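Local coordinates for purine nucleoside phosphorylase (Bacillus licheniformis, PDB 6DZD), which probably catalyses the phosphorolysis of adenosine, inosine and S-methyl-5'-thioadenosine and the deamination of adenosine, as a zinc-binding member of the YfiH/LACC1 family, at residues Phe129-Pro134 against Pro184-Cys189; Gly33-Asn38 against Arg269-Ile274. One frame throughout, in Å; residues are numbered along the deposited sequence.

Contact 1 (Phe129-Pro134 against Pro184-Cys189); sequences FADCVP and PAIGSC. With ZN (zinc ion), chain C.
Ile186 N donates to Asp131 O at 2.9 Å, the one direct hydrogen bond between Phe129-Pro134 and Pro184-Cys189. It is nearly straight (169° at the hydrogen) and reaches a lone pair in the carbonyl plane. One water makes the second polar link: it accepts from Asp131 N and donates to Cys132 O and to Pro184 O, so three backbone groups fix its place.

Van der Waals contacts flank these bonds: Ala185 CB stands 3.9 Å from both Val133 CG2 and Pro134 CD, the apolar pairs, and Pro134 CD comes 3.4 Å from Pro184 O.

Phe129-Pro134 passes from the end of strand 124-129, in one six-stranded sheet, through the turn at Ala130-Cys132 into strand 133-139 of the other, while Pro184-Cys189 leaves the adjacent strand 179-182 for the zinc site. There Cys189 SG binds zinc at 2.3 Å, and Cys190, Cys249 and Cys252 supply the other three sulfurs.

The Asp131 carboxylate passes obliquely across Ile186, OD1 lying 3.7 Å from Ile186 CB. With CG1 anti to the backbone N (chi1 -170°) and the chain extended (chi2 166°), Ile186 carries CD1 to 3.8 Å from Asp131 OD2. The carboxylate oxygens bond elsewhere, OD1 to Thr250 and Ser259, OD2 to Arg261 N. With an alanine here the carboxylate is gone, and those three groups would probably lack this partner, with one flank of Ile186 less covered.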
ATOM      1  N   PHE A 129      -0.519   4.154   4.963  1.00 10.14           N
ATOM      2  CA  PHE A 129      -0.145   2.895   5.578  1.00 10.09           C
ATOM      3  C   PHE A 129       0.530   3.123   6.912  1.00 10.43           C
ATOM      4  O   PHE A 129       1.195   4.142   7.113  1.00 11.09           O
ATOM      5  CB  PHE A 129       0.784   2.108   4.672  1.00 33.77           C
ATOM      6  CG  PHE A 129       0.113   1.591   3.442  1.00 33.58           C
ATOM      7  CD1 PHE A 129      -0.521   0.366   3.456  1.00 33.62           C
ATOM      8  CD2 PHE A 129       0.108   2.330   2.277  1.00 33.57           C
ATOM      9  CE1 PHE A 129      -1.132  -0.112   2.323  1.00 33.55           C
ATOM     10  CE2 PHE A 129      -0.498   1.855   1.152  1.00 33.56           C
ATOM     11  CZ  PHE A 129      -1.117   0.636   1.169  1.00 33.50           C
ATOM     12  N   ALA A 130       0.298   2.197   7.842  1.00 16.81           N
ATOM     13  CA  ALA A 130       1.038   2.185   9.090  1.00 17.35           C
ATOM     14  C   ALA A 130       0.970   0.796   9.712  1.00 17.90           C
ATOM     15  O   ALA A 130       0.817   0.699  10.932  1.00 18.64           O
ATOM     16  CB  ALA A 130       0.495   3.240  10.054  1.00 17.71           C
ATOM     17  N   ASP A 131       1.053  -0.253   8.875  1.00 18.01           N
ATOM     18  CA  ASP A 131       1.056  -1.679   9.222  1.00 18.66           C
ATOM     19  C   ASP A 131       0.392  -2.544   8.143  1.00 18.37           C
ATOM     20  O   ASP A 131       0.867  -3.648   7.860  1.00 18.72           O
ATOM     21  CB  ASP A 131       0.365  -1.973  10.550  1.00 19.60           C
ATOM     22  CG  ASP A 131       1.316  -1.919  11.725  1.00 20.45           C
ATOM     23  OD1 ASP A 131       2.545  -1.912  11.493  1.00 20.39           O
ATOM     24  OD2 ASP A 131       0.835  -1.858  12.877  1.00 21.33           O
ATOM     25  N   CYS A 132      -0.722  -2.084   7.565  1.00 18.77           N
ATOM     26  CA  CYS A 132      -1.411  -2.852   6.526  1.00 18.69           C
ATOM     27  C   CYS A 132      -0.521  -3.020   5.287  1.00 18.96           C
ATOM     28  O   CYS A 132       0.463  -2.311   5.092  1.00 19.20           O
ATOM     29  CB  CYS A 132      -2.732  -2.184   6.116  1.00 18.46           C
ATOM     30  SG  CYS A 132      -3.855  -1.580   7.426  1.00 18.80           S
ATOM     31  N   VAL A 133      -0.906  -3.964   4.432  1.00 17.57           N
ATOM     32  CA  VAL A 133      -0.107  -4.409   3.290  1.00 17.94           C
ATOM     33  C   VAL A 133      -0.252  -3.507   2.061  1.00 17.43           C
ATOM     34  O   VAL A 133      -1.345  -3.380   1.492  1.00 17.07           O
ATOM     35  CB  VAL A 133      -0.464  -5.861   2.932  1.00 18.67           C
ATOM     36  CG1 VAL A 133       0.259  -6.303   1.694  1.00 20.01           C
ATOM     37  CG2 VAL A 133      -0.176  -6.770   4.092  1.00 19.44           C
ATOM     38  N   PRO A 134       0.830  -2.879   1.610  1.00 17.59           N
ATOM     39  CA  PRO A 134       0.793  -2.146   0.349  1.00 17.27           C
ATOM     40  C   PRO A 134       1.158  -3.027  -0.836  1.00 17.92           C
ATOM     41  O   PRO A 134       2.171  -3.735  -0.811  1.00 19.52           O
ATOM     42  CB  PRO A 134       1.854  -1.062   0.558  1.00 17.40           C
ATOM     43  CG  PRO A 134       2.621  -1.465   1.766  1.00 18.18           C
ATOM     44  CD  PRO A 134       2.152  -2.775   2.238  1.00 18.39           C
ATOM     45  N   PRO A 184       6.553  -2.518   2.740  1.00 18.49           N
ATOM     46  CA  PRO A 184       6.638  -2.674   4.197  1.00 18.28           C
ATOM     47  C   PRO A 184       5.258  -2.753   4.829  1.00 17.75           C
ATOM     48  O   PRO A 184       4.389  -1.913   4.583  1.00 17.72           O
ATOM     49  CB  PRO A 184       7.393  -1.417   4.650  1.00 19.28           C
ATOM     50  CG  PRO A 184       8.165  -1.012   3.483  1.00 19.68           C
ATOM     51  CD  PRO A 184       7.327  -1.361   2.271  1.00 19.09           C
ATOM     52  N   ALA A 185       5.056  -3.816   5.598  1.00 17.53           N
ATOM     53  CA  ALA A 185       3.860  -4.025   6.383  1.00 17.12           C
ATOM     54  C   ALA A 185       4.260  -4.827   7.615  1.00 17.13           C
ATOM     55  O   ALA A 185       5.402  -5.305   7.729  1.00 17.43           O
ATOM     56  CB  ALA A 185       2.780  -4.727   5.565  1.00 17.14           C
ATOM     57  N   ILE A 186       3.296  -4.991   8.529  1.00 19.10           N
ATOM     58  CA  ILE A 186       3.543  -5.714   9.774  1.00 19.01           C
ATOM     59  C   ILE A 186       3.781  -7.194   9.481  1.00 19.08           C
ATOM     60  O   ILE A 186       2.993  -7.851   8.784  1.00 19.33           O
ATOM     61  CB  ILE A 186       2.381  -5.494  10.759  1.00 18.31           C
ATOM     62  CG1 ILE A 186       2.721  -6.029  12.143  1.00 17.91           C
ATOM     63  CG2 ILE A 186       1.081  -6.117  10.273  1.00 17.90           C
ATOM     64  CD1 ILE A 186       1.756  -5.546  13.199  1.00 16.69           C
ATOM     65  N   GLY A 187       4.881  -7.734  10.022  1.00 19.87           N
ATOM     66  CA  GLY A 187       5.195  -9.130   9.816  1.00 20.19           C
ATOM     67  C   GLY A 187       4.438 -10.021  10.774  1.00 20.38           C
ATOM     68  O   GLY A 187       3.889  -9.557  11.780  1.00 19.91           O
ATOM     69  N   SER A 188       4.424 -11.323  10.444  1.00 19.73           N
ATOM     70  CA  SER A 188       3.811 -12.294  11.338  1.00 20.28           C
ATOM     71  C   SER A 188       4.528 -12.317  12.672  1.00 19.77           C
ATOM     72  O   SER A 188       3.927 -12.688  13.681  1.00 19.87           O
ATOM     73  CB  SER A 188       3.787 -13.686  10.702  1.00 21.75           C
ATOM     74  OG  SER A 188       5.087 -14.158  10.416  1.00 21.97           O
ATOM     75  N   CYS A 189       5.772 -11.838  12.697  1.00 20.15           N
ATOM     76  CA  CYS A 189       6.511 -11.694  13.940  1.00 19.68           C
ATOM     77  C   CYS A 189       5.743 -10.873  14.964  1.00 19.04           C
ATOM     78  O   CYS A 189       5.812 -11.162  16.158  1.00 18.73           O
ATOM     79  CB  CYS A 189       7.865 -11.047  13.672  1.00 19.57           C
ATOM     80  SG  CYS A 189       7.801  -9.709  12.476  1.00 19.67           S
TER
HETATM   81 ZN    ZN C 301       7.915  -7.504  13.222  1.00 23.40          ZN
HETATM   82  O   HOH W   1       2.300  -0.583   6.285  1.00 22.40           O

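Contact 2 (Gly33-Asn38 against Arg269-Ile274); sequences GFTTKN and RMMSFI
The Thr35 hydroxyl sits between its backbone N and carbonyl carbon (chi1 58°), which turns OG1 to the neighbouring strand, where it accepts from Met271 N at 2.9 Å. Phe273 has its ring in the equivalent position (chi1 55°), and this rotation folds the ring back over Gly33. Gly33 CA stands over the face, 3.8 Å from the ring centroid, a CH-pi contact. With no side chain on Gly33, the ring can lie directly against the backbone.

The backbones pair as antiparallel strands, their directions 161° apart. Gly33 and Phe273 form a hydrogen-bonded pair: Gly33 N gives to Phe273 O at 3.0 Å, and Phe273 N returns a bond to Gly33 O. Phe34 and Ser272 follow as a non-hydrogen-bonded pair. Thr35 N then donates to Met271 O at 2.9 Å, while the bond back from Met271 N goes to the threonine hydroxyl, so a side chain takes over at the end of the ladder. These are the two central strands, 30-35 and 270-276, of a mixed six-stranded sheet.

On the face carrying Phe34 and Ser272, the Phe34 ring has Ser272 CB at its edge, 3.8 Å from CD1. Met270 curls so that its CE methyl comes 3.8 Å from Phe34 CE2. Pro134 and Tyr136 of strand 133-139 also meet Phe34, and the Tyr136 hydroxyl hydrogen-bonds Gly33 O. On the face carrying Phe273, Trp80 of strand 80-82 packs against that ring. Farther along, Thr36 OG1 accepts from Asn38 N in an ST turn and bonds Pro12 O.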
ATOM      1  N   GLY A  33       7.099   4.088  -5.033  1.00 19.06           N
ATOM      2  CA  GLY A  33       7.830   4.048  -3.781  1.00 20.22           C
ATOM      3  C   GLY A  33       6.912   4.079  -2.576  1.00 19.81           C
ATOM      4  O   GLY A  33       5.694   3.930  -2.689  1.00 18.44           O
ATOM      5  N   PHE A  34       7.533   4.321  -1.415  1.00 20.18           N
ATOM      6  CA  PHE A  34       6.931   4.231  -0.085  1.00 19.89           C
ATOM      7  C   PHE A  34       7.674   5.199   0.826  1.00 21.05           C
ATOM      8  O   PHE A  34       8.907   5.221   0.819  1.00 21.94           O
ATOM      9  CB  PHE A  34       7.053   2.793   0.438  1.00 19.79           C
ATOM     10  CG  PHE A  34       6.148   2.446   1.591  1.00 18.85           C
ATOM     11  CD1 PHE A  34       4.812   2.144   1.377  1.00 17.35           C
ATOM     12  CD2 PHE A  34       6.660   2.323   2.878  1.00 19.30           C
ATOM     13  CE1 PHE A  34       3.979   1.767   2.426  1.00 16.48           C
ATOM     14  CE2 PHE A  34       5.841   1.950   3.948  1.00 18.46           C
ATOM     15  CZ  PHE A  34       4.490   1.664   3.723  1.00 17.09           C
ATOM     16  N   THR A  35       6.958   6.010   1.588  1.00 18.22           N
ATOM     17  CA  THR A  35       7.691   6.946   2.429  1.00 19.07           C
ATOM     18  C   THR A  35       8.068   6.294   3.765  1.00 18.81           C
ATOM     19  O   THR A  35       7.541   5.249   4.163  1.00 18.11           O
ATOM     20  CB  THR A  35       6.899   8.245   2.659  1.00 19.18           C
ATOM     21  OG1 THR A  35       5.640   7.950   3.271  1.00 18.03           O
ATOM     22  CG2 THR A  35       6.677   8.985   1.332  1.00 19.45           C
ATOM     23  N   THR A  36       8.982   6.951   4.468  1.00 21.13           N
ATOM     24  CA  THR A  36       9.465   6.555   5.778  1.00 20.80           C
ATOM     25  C   THR A  36       8.930   7.530   6.816  1.00 20.95           C
ATOM     26  O   THR A  36       8.273   8.515   6.494  1.00 21.49           O
ATOM     27  CB  THR A  36      10.997   6.546   5.834  1.00 21.08           C
ATOM     28  OG1 THR A  36      11.463   7.898   5.976  1.00 21.64           O
ATOM     29  CG2 THR A  36      11.617   5.933   4.592  1.00 21.27           C
ATOM     30  N   LYS A  37       9.224   7.220   8.077  1.00 20.50           N
ATOM     31  CA  LYS A  37       8.808   8.027   9.226  1.00 20.54           C
ATOM     32  C   LYS A  37       9.454   9.417   9.246  1.00 21.27           C
ATOM     33  O   LYS A  37       8.920  10.344   9.860  1.00 21.57           O
ATOM     34  CB  LYS A  37       9.224   7.247  10.491  1.00 19.94           C
ATOM     35  CG  LYS A  37       8.441   7.383  11.788  1.00 19.46           C
ATOM     36  CD  LYS A  37       9.203   6.681  12.951  1.00 19.27           C
ATOM     37  N   ASN A  38      10.597   9.571   8.596  1.00 21.38           N
ATOM     38  CA  ASN A  38      11.512  10.672   8.862  1.00 21.88           C
ATOM     39  C   ASN A  38      11.489  11.836   7.868  1.00 22.84           C
ATOM     40  O   ASN A  38      11.156  11.694   6.682  1.00 23.14           O
ATOM     41  CB  ASN A  38      12.915  10.103   8.969  1.00 22.12           C
ATOM     42  CG  ASN A  38      12.934   8.821   9.760  1.00 21.65           C
ATOM     43  OD1 ASN A  38      12.452   8.787  10.904  1.00 21.42           O
ATOM     44  ND2 ASN A  38      13.485   7.750   9.165  1.00 21.66           N
ATOM     45  N   ARG A 269       1.012   7.957   9.405  1.00 16.79           N
ATOM     46  CA  ARG A 269       0.865   7.027   8.289  1.00 15.49           C
ATOM     47  C   ARG A 269       1.921   7.360   7.256  1.00 14.92           C
ATOM     48  O   ARG A 269       2.104   8.534   6.909  1.00 15.29           O
ATOM     49  CB  ARG A 269      -0.511   7.109   7.614  1.00 15.18           C
ATOM     50  CG  ARG A 269      -1.708   6.874   8.505  1.00 16.01           C
ATOM     51  CD  ARG A 269      -1.873   5.412   8.815  1.00 16.05           C
ATOM     52  NE  ARG A 269      -3.029   5.159   9.666  1.00 16.90           N
ATOM     53  CZ  ARG A 269      -3.061   5.375  10.980  1.00 18.15           C
ATOM     54  NH1 ARG A 269      -1.990   5.854  11.608  1.00 18.57           N
ATOM     55  NH2 ARG A 269      -4.160   5.099  11.667  1.00 19.31           N
ATOM     56  N   MET A 270       2.616   6.338   6.780  1.00 15.86           N
ATOM     57  CA  MET A 270       3.398   6.470   5.565  1.00 15.30           C
ATOM     58  C   MET A 270       2.455   6.439   4.366  1.00 14.54           C
ATOM     59  O   MET A 270       1.243   6.236   4.501  1.00 14.54           O
ATOM     60  CB  MET A 270       4.438   5.348   5.464  1.00 15.56           C
ATOM     61  CG  MET A 270       5.396   5.298   6.625  1.00 16.79           C
ATOM     62  SD  MET A 270       4.775   4.409   8.087  1.00 18.09           S
ATOM     63  CE  MET A 270       4.432   2.784   7.391  1.00 18.23           C
ATOM     64  N   MET A 271       2.999   6.652   3.174  1.00 17.11           N
ATOM     65  CA  MET A 271       2.169   6.493   1.988  1.00 16.65           C
ATOM     66  C   MET A 271       2.936   5.766   0.888  1.00 16.19           C
ATOM     67  O   MET A 271       4.160   5.897   0.772  1.00 16.26           O
ATOM     68  CB  MET A 271       1.634   7.841   1.475  1.00 16.96           C
ATOM     69  CG  MET A 271       2.679   8.730   0.908  1.00 16.77           C
ATOM     70  SD  MET A 271       1.963  10.267   0.384  1.00 16.94           S
ATOM     71  CE  MET A 271       3.231  10.960  -0.669  1.00 16.65           C
ATOM     72  N   SER A 272       2.221   4.936   0.135  1.00 17.67           N
ATOM     73  CA  SER A 272       2.735   4.414  -1.117  1.00 17.52           C
ATOM     74  C   SER A 272       2.246   5.304  -2.257  1.00 17.36           C
ATOM     75  O   SER A 272       1.173   5.910  -2.182  1.00 17.29           O
ATOM     76  CB  SER A 272       2.315   2.957  -1.326  1.00 17.44           C
ATOM     77  OG  SER A 272       0.949   2.826  -1.643  1.00 17.27           O
ATOM     78  N   PHE A 273       3.054   5.396  -3.309  1.00 17.90           N
ATOM     79  CA  PHE A 273       2.747   6.250  -4.445  1.00 17.68           C
ATOM     80  C   PHE A 273       3.259   5.594  -5.715  1.00 18.01           C
ATOM     81  O   PHE A 273       4.287   4.910  -5.706  1.00 18.59           O
ATOM     82  CB  PHE A 273       3.373   7.641  -4.289  1.00 17.91           C
ATOM     83  CG  PHE A 273       4.836   7.592  -4.060  1.00 18.28           C
ATOM     84  CD1 PHE A 273       5.715   7.540  -5.130  1.00 18.76           C
ATOM     85  CD2 PHE A 273       5.334   7.534  -2.783  1.00 18.48           C
ATOM     86  CE1 PHE A 273       7.053   7.462  -4.922  1.00 19.43           C
ATOM     87  CE2 PHE A 273       6.683   7.453  -2.555  1.00 18.91           C
ATOM     88  CZ  PHE A 273       7.548   7.427  -3.621  1.00 19.27           C
ATOM     89  N   ILE A 274       2.547   5.816  -6.811  1.00 18.02           N
ATOM     90  CA  ILE A 274       2.985   5.329  -8.111  1.00 18.70           C
ATOM     91  C   ILE A 274       2.386   6.231  -9.182  1.00 19.18           C
ATOM     92  O   ILE A 274       1.318   6.821  -8.995  1.00 19.01           O
ATOM     93  CB  ILE A 274       2.605   3.841  -8.326  1.00 18.73           C
ATOM     94  CG1 ILE A 274       3.437   3.232  -9.455  1.00 20.00           C
ATOM     95  CG2 ILE A 274       1.095   3.689  -8.596  1.00 18.34           C
ATOM     96  CD1 ILE A 274       3.211   1.759  -9.677  1.00 20.82           C
TER

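From the N terminus, after strands 7-10 and 14-17, the chain enters strand 30-35, the opening half of contact 2, whose partner arrives only with strand 270-276, so this pairing closes a loop of about 230 residues. Contact 1 falls wholly within that loop: Phe129-Pro134 meets Pro184-Cys189 after 49 intervening residues, and the two loops nest without crossing. Contact 2 joins neighbouring strands of one six-stranded sheet; contact 1 joins the turn between strands 124-129 and 133-139, which passes from that sheet to the other, to the loop running from strand 179-182 to the zinc site. Centred 12 Å apart, they touch at the end of strand 124-129, where Phe129 N probably hydrogen-bonds Met270 O at 2.8 Å.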